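Local coordinates for protein aspartate semialdehyde dehydrogenase (Francisella tularensis subsp. tularensis, PDB 4WOJ) that probably catalyses the NADPH-dependent reductive dephosphorylation of aspartyl phosphate to aspartate semialdehyde, a step in lysine, methionine and threonine biosynthesis, at residues 8-14 and 72-78; 26-32 and 362-366; 116-120 and 144-148; 323-329 and 349-355. One frame throughout, in Å; residues are numbered along the deposited sequence.

Contact 1. Residues 8-14 and 72-78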
# COMPACT_ATOMS: atom_id res chain seq x y z
N LEU B 8 -14.63 35.39 -23.16
CA LEU B 8 -14.23 35.35 -21.76
C LEU B 8 -12.75 35.54 -21.48
O LEU B 8 -11.89 34.91 -22.10
CB LEU B 8 -14.76 34.10 -21.09
CG LEU B 8 -16.27 34.18 -20.91
CD1 LEU B 8 -16.79 32.92 -20.27
CD2 LEU B 8 -16.65 35.41 -20.10
N LYS B 9 -12.45 36.45 -20.56
CA LYS B 9 -11.08 36.66 -20.17
C LYS B 9 -10.76 35.73 -19.03
O LYS B 9 -11.29 35.89 -17.94
CB LYS B 9 -10.86 38.10 -19.75
CG LYS B 9 -11.28 39.09 -20.81
CD LYS B 9 -10.86 40.49 -20.40
CE LYS B 9 -9.45 40.76 -20.92
NZ LYS B 9 -8.97 42.10 -20.46
N VAL B 10 -9.87 34.78 -19.28
CA VAL B 10 -9.53 33.75 -18.30
C VAL B 10 -8.08 33.84 -17.91
O VAL B 10 -7.20 33.80 -18.76
CB VAL B 10 -9.77 32.33 -18.84
CG1 VAL B 10 -9.76 31.34 -17.70
CG2 VAL B 10 -11.08 32.26 -19.60
N GLY B 11 -7.85 33.92 -16.60
CA GLY B 11 -6.51 34.05 -16.05
C GLY B 11 -6.09 32.75 -15.41
O GLY B 11 -6.90 32.05 -14.82
N PHE B 12 -4.82 32.41 -15.56
CA PHE B 12 -4.28 31.16 -15.05
C PHE B 12 -3.17 31.40 -14.02
O PHE B 12 -2.14 31.99 -14.34
CB PHE B 12 -3.77 30.29 -16.21
CG PHE B 12 -4.85 29.87 -17.15
CD1 PHE B 12 -5.63 28.74 -16.87
CD2 PHE B 12 -5.16 30.65 -18.25
CE1 PHE B 12 -6.68 28.37 -17.72
CE2 PHE B 12 -6.20 30.28 -19.12
CZ PHE B 12 -6.96 29.15 -18.84
N ILE B 13 -3.42 30.94 -12.79
CA ILE B 13 -2.39 30.88 -11.75
C ILE B 13 -2.04 29.42 -11.43
O ILE B 13 -2.91 28.57 -11.45
CB ILE B 13 -2.83 31.61 -10.47
CG1 ILE B 13 -3.60 32.89 -10.82
CG2 ILE B 13 -1.60 31.98 -9.64
CD1 ILE B 13 -5.10 32.74 -10.84
N GLY B 14 -0.78 29.11 -11.17
CA GLY B 14 -0.37 27.74 -10.82
C GLY B 14 0.21 26.92 -11.96
O GLY B 14 0.62 25.77 -11.76
N MET B 72 -10.08 39.77 -15.16
CA MET B 72 -10.43 38.42 -15.66
C MET B 72 -11.88 38.08 -15.26
O MET B 72 -12.33 38.39 -14.17
CB MET B 72 -9.49 37.35 -15.12
CG MET B 72 -8.01 37.54 -15.44
SD MET B 72 -7.59 37.31 -17.18
CE MET B 72 -7.53 39.04 -17.66
N ASP B 73 -12.60 37.48 -16.20
CA ASP B 73 -13.93 36.96 -15.97
C ASP B 73 -13.91 35.69 -15.11
O ASP B 73 -14.88 35.37 -14.38
CB ASP B 73 -14.57 36.66 -17.31
CG ASP B 73 -14.86 37.90 -18.09
OD1 ASP B 73 -15.80 38.63 -17.67
OD2 ASP B 73 -14.14 38.19 -19.10
N ILE B 74 -12.80 34.97 -15.22
CA ILE B 74 -12.59 33.69 -14.61
C ILE B 74 -11.12 33.54 -14.29
O ILE B 74 -10.26 33.79 -15.13
CB ILE B 74 -12.99 32.53 -15.56
CG1 ILE B 74 -14.47 32.63 -15.97
CG2 ILE B 74 -12.72 31.17 -14.89
CD1 ILE B 74 -14.93 31.47 -16.85
N LEU B 75 -10.83 33.08 -13.07
CA LEU B 75 -9.46 32.77 -12.67
C LEU B 75 -9.39 31.31 -12.28
O LEU B 75 -10.32 30.76 -11.69
CB LEU B 75 -9.04 33.64 -11.50
CG LEU B 75 -9.02 35.15 -11.79
CD1 LEU B 75 -8.89 35.90 -10.48
CD2 LEU B 75 -7.88 35.51 -12.74
N LEU B 76 -8.28 30.67 -12.64
CA LEU B 76 -8.11 29.25 -12.38
C LEU B 76 -6.75 28.99 -11.72
O LEU B 76 -5.68 29.13 -12.35
CB LEU B 76 -8.23 28.47 -13.69
CG LEU B 76 -8.53 26.99 -13.53
CD1 LEU B 76 -9.16 26.48 -14.82
CD2 LEU B 76 -7.28 26.21 -13.17
N SER B 77 -6.80 28.58 -10.45
CA SER B 77 -5.58 28.47 -9.63
C SER B 77 -5.20 27.02 -9.35
O SER B 77 -6.01 26.26 -8.87
CB SER B 77 -5.72 29.22 -8.31
OG SER B 77 -4.50 29.16 -7.58
N CYS B 78 -3.96 26.67 -9.67
CA CYS B 78 -3.32 25.48 -9.18
C CYS B 78 -2.21 25.89 -8.21
O CYS B 78 -1.27 25.13 -7.94
CB CYS B 78 -2.70 24.70 -10.33
SG CYS B 78 -3.87 24.24 -11.61
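Met72 reaches Gly11 with its sulfur. Its chain is bent at chi2 and chi3, which brings Met72 SD within 3.4 Å of Gly11 N and turns the CE methyl back beside Lys9 CB. Asp73 follows with a bond in each direction to Lys9. Asp73 N donates to Lys9 O at 2.7 Å. Asp73 OD2 receives Lys9 N on the anti lone pair at 2.8 Å, in a fairly straight bond (164° at the hydrogen). Leu8 CD2 rests against the same carboxylate; the Leu8 and Asp73 side chains cross at about a right angle. Lys9 O also takes the N-H of Ile74, so two donors hold this carbonyl.

From Ile74 on, the pairing is a regular parallel ladder between strands 8-13 and 74-77. These are neighbouring central strands of the Rossmann-type sheet in the NAD-binding domain. Ile74 O accepts from Gly11 N at 2.8 Å. Ile74 CB and CG2 lie beside Val10 CG1, the two side chains pointing the same way; helix 354-369 touches both residues. Leu75 stands on the other face. Leu75 CD2 comes 3.9 Å from the bare Gly11 CA, and its CB meets Ile13 CD1. Leu76 continues the ladder with N to Gly11 O and O from Ile13 N. Leu76 CB approaches the Phe12 ring obliquely, 4.1 Å from Phe12 CD1. Ser77 sits beside Ile13, while its OG bonds to Gln79 N. Cys78 N donates to Ile13 O at 2.8 Å, and its CB lies against Gly14. That glycine, with phi 99°, begins the turn before helix 18-30, where Rossmann folds commonly receive the dinucleotide phosphates.

Contact 2. Residues 26-32 and 362-366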
# COMPACT_ATOMS: atom_id res chain seq x y z
N ARG B 26 -3.53 19.40 -21.20
CA ARG B 26 -4.84 18.81 -21.47
C ARG B 26 -5.70 19.80 -22.22
O ARG B 26 -6.53 19.43 -23.07
CB ARG B 26 -5.50 18.35 -20.16
CG ARG B 26 -4.96 17.02 -19.68
CD ARG B 26 -5.41 15.87 -20.58
NE ARG B 26 -6.88 15.77 -20.62
CZ ARG B 26 -7.58 15.28 -21.64
NH1 ARG B 26 -6.97 14.82 -22.73
NH2 ARG B 26 -8.90 15.23 -21.56
N MET B 27 -5.46 21.08 -21.94
CA MET B 27 -6.11 22.14 -22.70
C MET B 27 -5.63 22.25 -24.15
O MET B 27 -6.46 22.38 -25.06
CB MET B 27 -5.99 23.46 -21.96
CG MET B 27 -6.89 23.45 -20.72
SD MET B 27 -6.74 24.90 -19.69
CE MET B 27 -7.72 26.08 -20.63
N ILE B 28 -4.33 22.15 -24.39
CA ILE B 28 -3.82 22.20 -25.77
C ILE B 28 -4.52 21.10 -26.57
O ILE B 28 -5.16 21.34 -27.60
CB ILE B 28 -2.31 21.95 -25.81
CG1 ILE B 28 -1.54 23.08 -25.13
CG2 ILE B 28 -1.85 21.74 -27.22
CD1 ILE B 28 -1.68 24.43 -25.78
N GLU B 29 -4.39 19.89 -26.05
CA GLU B 29 -4.94 18.64 -26.64
C GLU B 29 -6.44 18.72 -26.98
O GLU B 29 -6.89 18.13 -27.96
CB GLU B 29 -4.68 17.54 -25.61
CG GLU B 29 -4.74 16.10 -26.05
CD GLU B 29 -4.25 15.17 -24.94
OE1 GLU B 29 -3.84 15.68 -23.86
OE2 GLU B 29 -4.25 13.92 -25.17
N SER B 30 -7.20 19.45 -26.14
CA SER B 30 -8.67 19.57 -26.25
C SER B 30 -9.13 20.84 -26.94
O SER B 30 -10.31 21.08 -27.07
CB SER B 30 -9.32 19.59 -24.85
OG SER B 30 -8.94 18.50 -24.06
N LYS B 31 -8.17 21.67 -27.38
CA LYS B 31 -8.47 22.99 -28.01
C LYS B 31 -9.30 23.87 -27.06
O LYS B 31 -10.16 24.63 -27.49
CB LYS B 31 -9.25 22.81 -29.31
CG LYS B 31 -8.76 21.73 -30.25
CD LYS B 31 -9.88 21.35 -31.22
CE LYS B 31 -9.37 20.94 -32.59
NZ LYS B 31 -8.95 22.14 -33.35
N ASP B 32 -9.03 23.76 -25.77
CA ASP B 32 -9.75 24.56 -24.78
C ASP B 32 -9.36 26.05 -24.71
O ASP B 32 -10.06 26.83 -24.09
CB ASP B 32 -9.65 23.92 -23.40
CG ASP B 32 -10.50 22.67 -23.27
OD1 ASP B 32 -11.53 22.53 -23.97
OD2 ASP B 32 -10.13 21.82 -22.46
N ARG B 362 -10.34 21.71 -15.56
CA ARG B 362 -10.52 21.90 -17.01
C ARG B 362 -11.95 21.70 -17.44
O ARG B 362 -12.47 22.46 -18.23
CB ARG B 362 -9.66 20.91 -17.80
CG ARG B 362 -9.65 21.17 -19.30
CD ARG B 362 -8.93 20.07 -20.09
NE ARG B 362 -9.70 18.83 -20.19
CZ ARG B 362 -10.74 18.63 -21.01
NH1 ARG B 362 -11.36 17.46 -21.02
NH2 ARG B 362 -11.16 19.58 -21.81
N ARG B 363 -12.59 20.68 -16.93
CA ARG B 363 -13.94 20.36 -17.38
C ARG B 363 -15.01 21.33 -16.84
O ARG B 363 -16.00 21.60 -17.50
CB ARG B 363 -14.27 18.89 -17.04
CG ARG B 363 -13.45 17.88 -17.88
CD ARG B 363 -13.71 16.45 -17.41
NE ARG B 363 -15.12 16.16 -17.58
CZ ARG B 363 -15.66 15.56 -18.63
NH1 ARG B 363 -14.91 15.12 -19.66
NH2 ARG B 363 -16.95 15.36 -18.66
N VAL B 364 -14.82 21.85 -15.65
CA VAL B 364 -15.78 22.80 -15.10
C VAL B 364 -15.59 24.16 -15.74
O VAL B 364 -16.56 24.89 -15.99
CB VAL B 364 -15.73 22.85 -13.57
CG1 VAL B 364 -14.51 23.58 -13.03
CG2 VAL B 364 -17.04 23.46 -13.04
N LEU B 365 -14.35 24.50 -16.07
CA LEU B 365 -14.09 25.68 -16.89
C LEU B 365 -14.95 25.69 -18.13
O LEU B 365 -15.56 26.71 -18.46
CB LEU B 365 -12.62 25.72 -17.30
CG LEU B 365 -12.23 26.86 -18.24
CD1 LEU B 365 -12.49 28.22 -17.63
CD2 LEU B 365 -10.76 26.74 -18.66
N ASN B 366 -15.02 24.53 -18.80
CA ASN B 366 -15.83 24.37 -20.00
C ASN B 366 -17.30 24.54 -19.82
O ASN B 366 -17.98 25.03 -20.72
CB ASN B 366 -15.58 23.01 -20.62
CG ASN B 366 -14.27 22.96 -21.37
OD1 ASN B 366 -13.71 23.98 -21.74
ND2 ASN B 366 -13.74 21.78 -21.57
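Arg362 reaches across from the C-terminal helix to the last turn of helix 18-30 and to Asp32 just beyond it. The two helices lie side by side on one face of the Rossmann sheet. Helix 18-30 ends in a Schellman motif, with Lys31 at positive phi, and this turn brings Asp32 round to the neighbouring helix.

The charged pairs come first. Arg362 NH2 makes a salt bridge to Asp32 OD2 on its syn lone pair; the modelled 2.5 Å is doubtfully short. Asp32 OD2 lies at the edge of the guanidinium, close to its plane, and the two planes are 8° apart. Arg362 CG is anti to the backbone N (chi1 -172°), and a bend at chi3 turns the guanidinium toward Asp32. Arg362 NH1 comes 3.4 Å from Arg26 NH2, with the two planes nearly perpendicular. Both nitrogens form salt bridges with Glu359 OE2, which would balance the paired positive charge. Arg26 is also weakly bridged to Glu29.

The contacts made by Asn366 and Ser30 are looser. Asn366 ND2 gives Asp32 OD1 a weak bond. Ser30 OG lies over one face of the Arg362 guanidinium but donates to Arg26 O at 2.8 Å within its own helix.

Apolar contact follows. Met27 CG passes Arg362 CG in the opposite direction, 3.9 Å away. Met27 CE meets Leu365 CD2 at 3.7 Å, the two side chains crossing at about a right angle.

Contact 3. Residues 116-120 and 144-148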
# COMPACT_ATOMS: atom_id res chain seq x y z
N VAL B 116 -16.29 20.17 -7.56
CA VAL B 116 -16.52 19.74 -8.94
C VAL B 116 -16.00 18.34 -9.29
O VAL B 116 -14.82 18.03 -9.14
CB VAL B 116 -15.97 20.75 -10.00
CG1 VAL B 116 -16.65 22.10 -9.85
CG2 VAL B 116 -14.47 20.92 -9.90
N LEU B 117 -16.91 17.51 -9.77
CA LEU B 117 -16.55 16.23 -10.37
C LEU B 117 -17.72 15.85 -11.28
O LEU B 117 -18.63 15.08 -10.91
CB LEU B 117 -16.28 15.19 -9.31
CG LEU B 117 -15.75 13.83 -9.77
CD1 LEU B 117 -14.39 13.96 -10.40
CD2 LEU B 117 -15.67 12.88 -8.59
N ASP B 118 -17.69 16.41 -12.48
CA ASP B 118 -18.90 16.52 -13.30
C ASP B 118 -19.46 15.19 -13.82
O ASP B 118 -20.63 15.11 -14.10
CB ASP B 118 -18.67 17.47 -14.47
CG ASP B 118 -17.73 16.88 -15.51
OD1 ASP B 118 -16.50 17.02 -15.32
OD2 ASP B 118 -18.21 16.26 -16.47
N PRO B 119 -18.63 14.13 -13.95
CA PRO B 119 -19.29 12.86 -14.26
C PRO B 119 -20.22 12.37 -13.13
O PRO B 119 -20.93 11.39 -13.29
CB PRO B 119 -18.11 11.89 -14.43
CG PRO B 119 -16.99 12.77 -14.82
CD PRO B 119 -17.17 13.98 -13.95
N LEU B 120 -20.17 13.04 -11.98
CA LEU B 120 -21.08 12.68 -10.86
C LEU B 120 -22.05 13.79 -10.45
O LEU B 120 -23.14 13.50 -9.98
CB LEU B 120 -20.25 12.21 -9.65
CG LEU B 120 -19.89 10.72 -9.68
CD1 LEU B 120 -18.93 10.39 -8.55
CD2 LEU B 120 -21.14 9.86 -9.54
N SER B 144 -11.78 11.91 -5.64
CA SER B 144 -12.07 12.00 -7.04
C SER B 144 -11.88 10.67 -7.68
O SER B 144 -12.65 10.26 -8.50
CB SER B 144 -11.17 13.01 -7.68
OG SER B 144 -11.69 14.26 -7.33
N LEU B 145 -10.83 9.99 -7.28
CA LEU B 145 -10.44 8.77 -7.94
C LEU B 145 -11.30 7.61 -7.52
O LEU B 145 -11.50 6.70 -8.27
CB LEU B 145 -8.96 8.49 -7.65
CG LEU B 145 -8.09 9.49 -8.42
CD1 LEU B 145 -6.62 9.37 -8.07
CD2 LEU B 145 -8.30 9.30 -9.90
N MET B 146 -11.76 7.63 -6.28
CA MET B 146 -12.59 6.57 -5.77
C MET B 146 -13.98 6.66 -6.35
O MET B 146 -14.55 5.68 -6.84
CB MET B 146 -12.69 6.73 -4.27
CG MET B 146 -13.56 5.69 -3.64
SD MET B 146 -13.96 6.29 -2.01
CE MET B 146 -15.65 6.71 -2.36
N SER B 147 -14.52 7.86 -6.29
CA SER B 147 -15.89 8.10 -6.68
C SER B 147 -16.09 7.74 -8.12
O SER B 147 -17.09 7.12 -8.47
CB SER B 147 -16.25 9.58 -6.48
OG SER B 147 -16.04 9.95 -5.12
N LEU B 148 -15.13 8.13 -8.97
CA LEU B 148 -15.14 7.74 -10.39
C LEU B 148 -15.08 6.22 -10.59
O LEU B 148 -15.71 5.69 -11.49
CB LEU B 148 -13.98 8.41 -11.18
CG LEU B 148 -14.07 9.92 -11.38
CD1 LEU B 148 -12.72 10.52 -11.75
CD2 LEU B 148 -15.10 10.25 -12.45
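Leu120 N donates to Leu117 O at 2.8 Å, closing the first turn of helix 118-130. Both leucines point from this turn onto helix 141-149. Leu117 holds the N-cap position, and its own backbone N is taken by Asn121 OD1. The contact thus sets the start of one helix, just after edge strand 113-116 of the Rossmann sheet, against the helix that begins at Cys141, the predicted acyl-thioester nucleophile.

No hydrogen bond crosses between the segments; the touching groups are mostly methyls and methylenes. Leu117 has CG anti to the backbone N (chi1 -174°), which extends its fork toward the neighbouring helix. Leu117 CD1 goes to Leu148 CD1, 4.1 Å away, and also lies near Ser144 OG. Leu117 CD2 rests 4.0 Å from both Ser147 CB and Ser144 O.

Leu148 fills the angle between Leu117 and Pro119. Leu148 CD2 meets the proline ring at Pro119 CG, 3.9 Å away, and at CB, so its two branches serve different partners. Leu148 also touches Trp355 of helix 354-369.

The serine hydroxyls look to their own side. Ser144 OG bonds to Ser139 OG, and Ser147 OG to Val143 O, one turn back. Ser147 meets the leucines through CB. Leu120 makes the nearest approach of the two segments, with Leu120 CD1 3.5 Å from Ser147 CB and 3.8 Å from Ser147 O.

Contact 4. Residues 323-329 and 349-355; sequences NSGTLDI and VGDQLLW
The Trp355 indole has Leu327 CD2 over one face, a CH-pi contact 4.0 Å from the centroid of the five-membered ring and 26° off its normal. Leu327 O lies at the edge, in the ring plane, 3.3 Å from Trp355 CD1. Ile329 CD1 comes in obliquely, 3.8 Å from the same Trp355 CD1. Trp303 adds an edge-to-face ring contact.

Leu327 CD2 also reaches Leu354 CB. The loop before strand 329-336 thus meets the end of strand 343-351 and the start of the C-terminal helix, in the dimerisation domain. Gly350 lies about 6 Å from the side chain of His276, the predicted proton acceptor. In one of its two conformers, Asn323 ND2 donates to Asp328 O. Asn323-Thr326 forms a type II turn.

Asp351 joins this loop to the helix start. CG anti to the backbone N (chi1 -174°) directs the carboxylate to the turn. Gly325 N reaches Asp351 OD2 at 3.0 Å, from above the carboxylate plane. Asp351 OD1 caps Leu354 N at 3.0 Å, on its anti lone pair. With Arg274 also salt-bridged to OD2, the buried carboxylate has donors at both oxygens, which is consistent with its remaining ionised.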
# COMPACT_ATOMS: atom_id res chain seq x y z
N ASN B 323 -0.91 2.82 -15.52
CA ASN B 323 -1.95 3.82 -15.50
C ASN B 323 -1.48 5.27 -15.56
O ASN B 323 -2.20 6.14 -16.04
CB ASN B 323 -2.73 3.65 -14.21
CG ASN B 323 -3.67 4.79 -13.97
OD1 ASN B 323 -3.25 5.90 -13.64
ND2 ASN B 323 -4.97 4.52 -14.18
N SER B 324 -0.30 5.52 -15.03
CA SER B 324 0.26 6.85 -14.99
C SER B 324 0.33 7.52 -16.40
O SER B 324 0.60 6.88 -17.40
CB SER B 324 1.61 6.81 -14.30
OG SER B 324 1.43 6.34 -12.95
N GLY B 325 -0.01 8.79 -16.46
CA GLY B 325 -0.17 9.46 -17.73
C GLY B 325 -1.52 9.35 -18.40
O GLY B 325 -1.80 10.11 -19.31
N THR B 326 -2.40 8.44 -17.95
CA THR B 326 -3.66 8.19 -18.66
C THR B 326 -4.85 8.65 -17.91
O THR B 326 -4.79 8.84 -16.70
CB THR B 326 -3.91 6.70 -18.92
OG1 THR B 326 -4.40 6.07 -17.71
CG2 THR B 326 -2.66 6.01 -19.47
N LEU B 327 -5.96 8.77 -18.61
CA LEU B 327 -7.24 9.10 -17.99
C LEU B 327 -8.00 7.86 -17.51
O LEU B 327 -9.12 7.96 -17.00
CB LEU B 327 -8.08 9.93 -18.95
CG LEU B 327 -7.54 11.37 -19.13
CD1 LEU B 327 -8.09 12.00 -20.39
CD2 LEU B 327 -7.89 12.25 -17.94
N ASP B 328 -7.40 6.68 -17.67
CA ASP B 328 -8.09 5.47 -17.26
C ASP B 328 -8.19 5.46 -15.72
O ASP B 328 -7.25 5.80 -14.98
CB ASP B 328 -7.39 4.18 -17.75
CG ASP B 328 -7.08 4.16 -19.27
OD1 ASP B 328 -7.81 4.67 -20.12
OD2 ASP B 328 -6.07 3.54 -19.65
N ILE B 329 -9.37 5.09 -15.25
CA ILE B 329 -9.63 4.76 -13.86
C ILE B 329 -9.65 3.23 -13.88
O ILE B 329 -10.67 2.60 -14.18
CB ILE B 329 -11.02 5.34 -13.41
CG1 ILE B 329 -11.02 6.85 -13.60
CG2 ILE B 329 -11.35 5.01 -11.97
CD1 ILE B 329 -9.88 7.54 -12.87
N VAL B 349 -6.83 2.07 -9.45
CA VAL B 349 -5.67 2.89 -9.69
C VAL B 349 -6.05 3.99 -10.68
O VAL B 349 -6.69 3.72 -11.70
CB VAL B 349 -4.53 2.10 -10.34
CG1 VAL B 349 -3.29 2.97 -10.52
CG2 VAL B 349 -4.21 0.86 -9.52
N GLY B 350 -5.64 5.23 -10.37
CA GLY B 350 -5.77 6.35 -11.31
C GLY B 350 -4.75 7.42 -11.09
O GLY B 350 -4.04 7.42 -10.08
N ASP B 351 -4.65 8.34 -12.05
CA ASP B 351 -3.55 9.30 -12.11
C ASP B 351 -3.82 10.52 -11.28
O ASP B 351 -4.80 11.23 -11.52
CB ASP B 351 -3.34 9.75 -13.55
CG ASP B 351 -2.10 10.63 -13.70
OD1 ASP B 351 -2.18 11.85 -13.44
OD2 ASP B 351 -1.05 10.06 -13.99
N GLN B 352 -2.96 10.80 -10.32
CA GLN B 352 -3.19 11.87 -9.38
C GLN B 352 -3.32 13.22 -10.02
O GLN B 352 -4.15 14.03 -9.62
CB GLN B 352 -2.07 11.91 -8.33
CG GLN B 352 -2.29 12.90 -7.21
CD GLN B 352 -1.57 14.20 -7.42
OE1 GLN B 352 -0.39 14.21 -7.74
NE2 GLN B 352 -2.27 15.32 -7.20
N LEU B 353 -2.46 13.47 -11.01
CA LEU B 353 -2.36 14.78 -11.65
C LEU B 353 -3.51 15.11 -12.57
O LEU B 353 -3.87 16.25 -12.72
CB LEU B 353 -1.05 14.85 -12.40
CG LEU B 353 0.15 14.87 -11.43
CD1 LEU B 353 1.47 14.76 -12.14
CD2 LEU B 353 0.16 16.14 -10.60
N LEU B 354 -4.12 14.10 -13.17
CA LEU B 354 -5.17 14.32 -14.15
C LEU B 354 -6.56 14.24 -13.47
O LEU B 354 -7.11 15.22 -13.00
CB LEU B 354 -5.08 13.25 -15.23
CG LEU B 354 -3.89 13.29 -16.17
CD1 LEU B 354 -3.72 12.01 -16.96
CD2 LEU B 354 -4.01 14.45 -17.14
N TRP B 355 -7.12 13.07 -13.39
CA TRP B 355 -8.46 12.97 -12.73
C TRP B 355 -8.39 13.40 -11.26
O TRP B 355 -9.31 14.02 -10.72
CB TRP B 355 -9.06 11.58 -12.91
CG TRP B 355 -9.91 11.48 -14.13
CD1 TRP B 355 -9.80 10.56 -15.14
CD2 TRP B 355 -10.98 12.33 -14.49
NE1 TRP B 355 -10.74 10.80 -16.09
CE2 TRP B 355 -11.49 11.88 -15.72
CE3 TRP B 355 -11.57 13.44 -13.89
CZ2 TRP B 355 -12.56 12.48 -16.35
CZ3 TRP B 355 -12.62 14.03 -14.51
CH2 TRP B 355 -13.11 13.56 -15.73

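From the N terminus, residues 8-14 start contact 1 and residues 26-32 start contact 2. Contact 1 closes first, at 72-78, within the Rossmann sheet. Contact 2 stays open until 362-366, so the two cross, and the C-terminal helix returns to the N-terminal domain. Contacts 3 and 4 lie in series inside the long loop of contact 2. Contact 3 links the edge of the nucleotide-binding domain to the helix of Cys141. Contact 4 closes a short loop in the dimerisation domain. Met27 on Phe12 joins contacts 1 and 2. Arg363 bridges to Asp118 of contact 3 and packs on Trp355 of contact 4, which in turn meets Leu148.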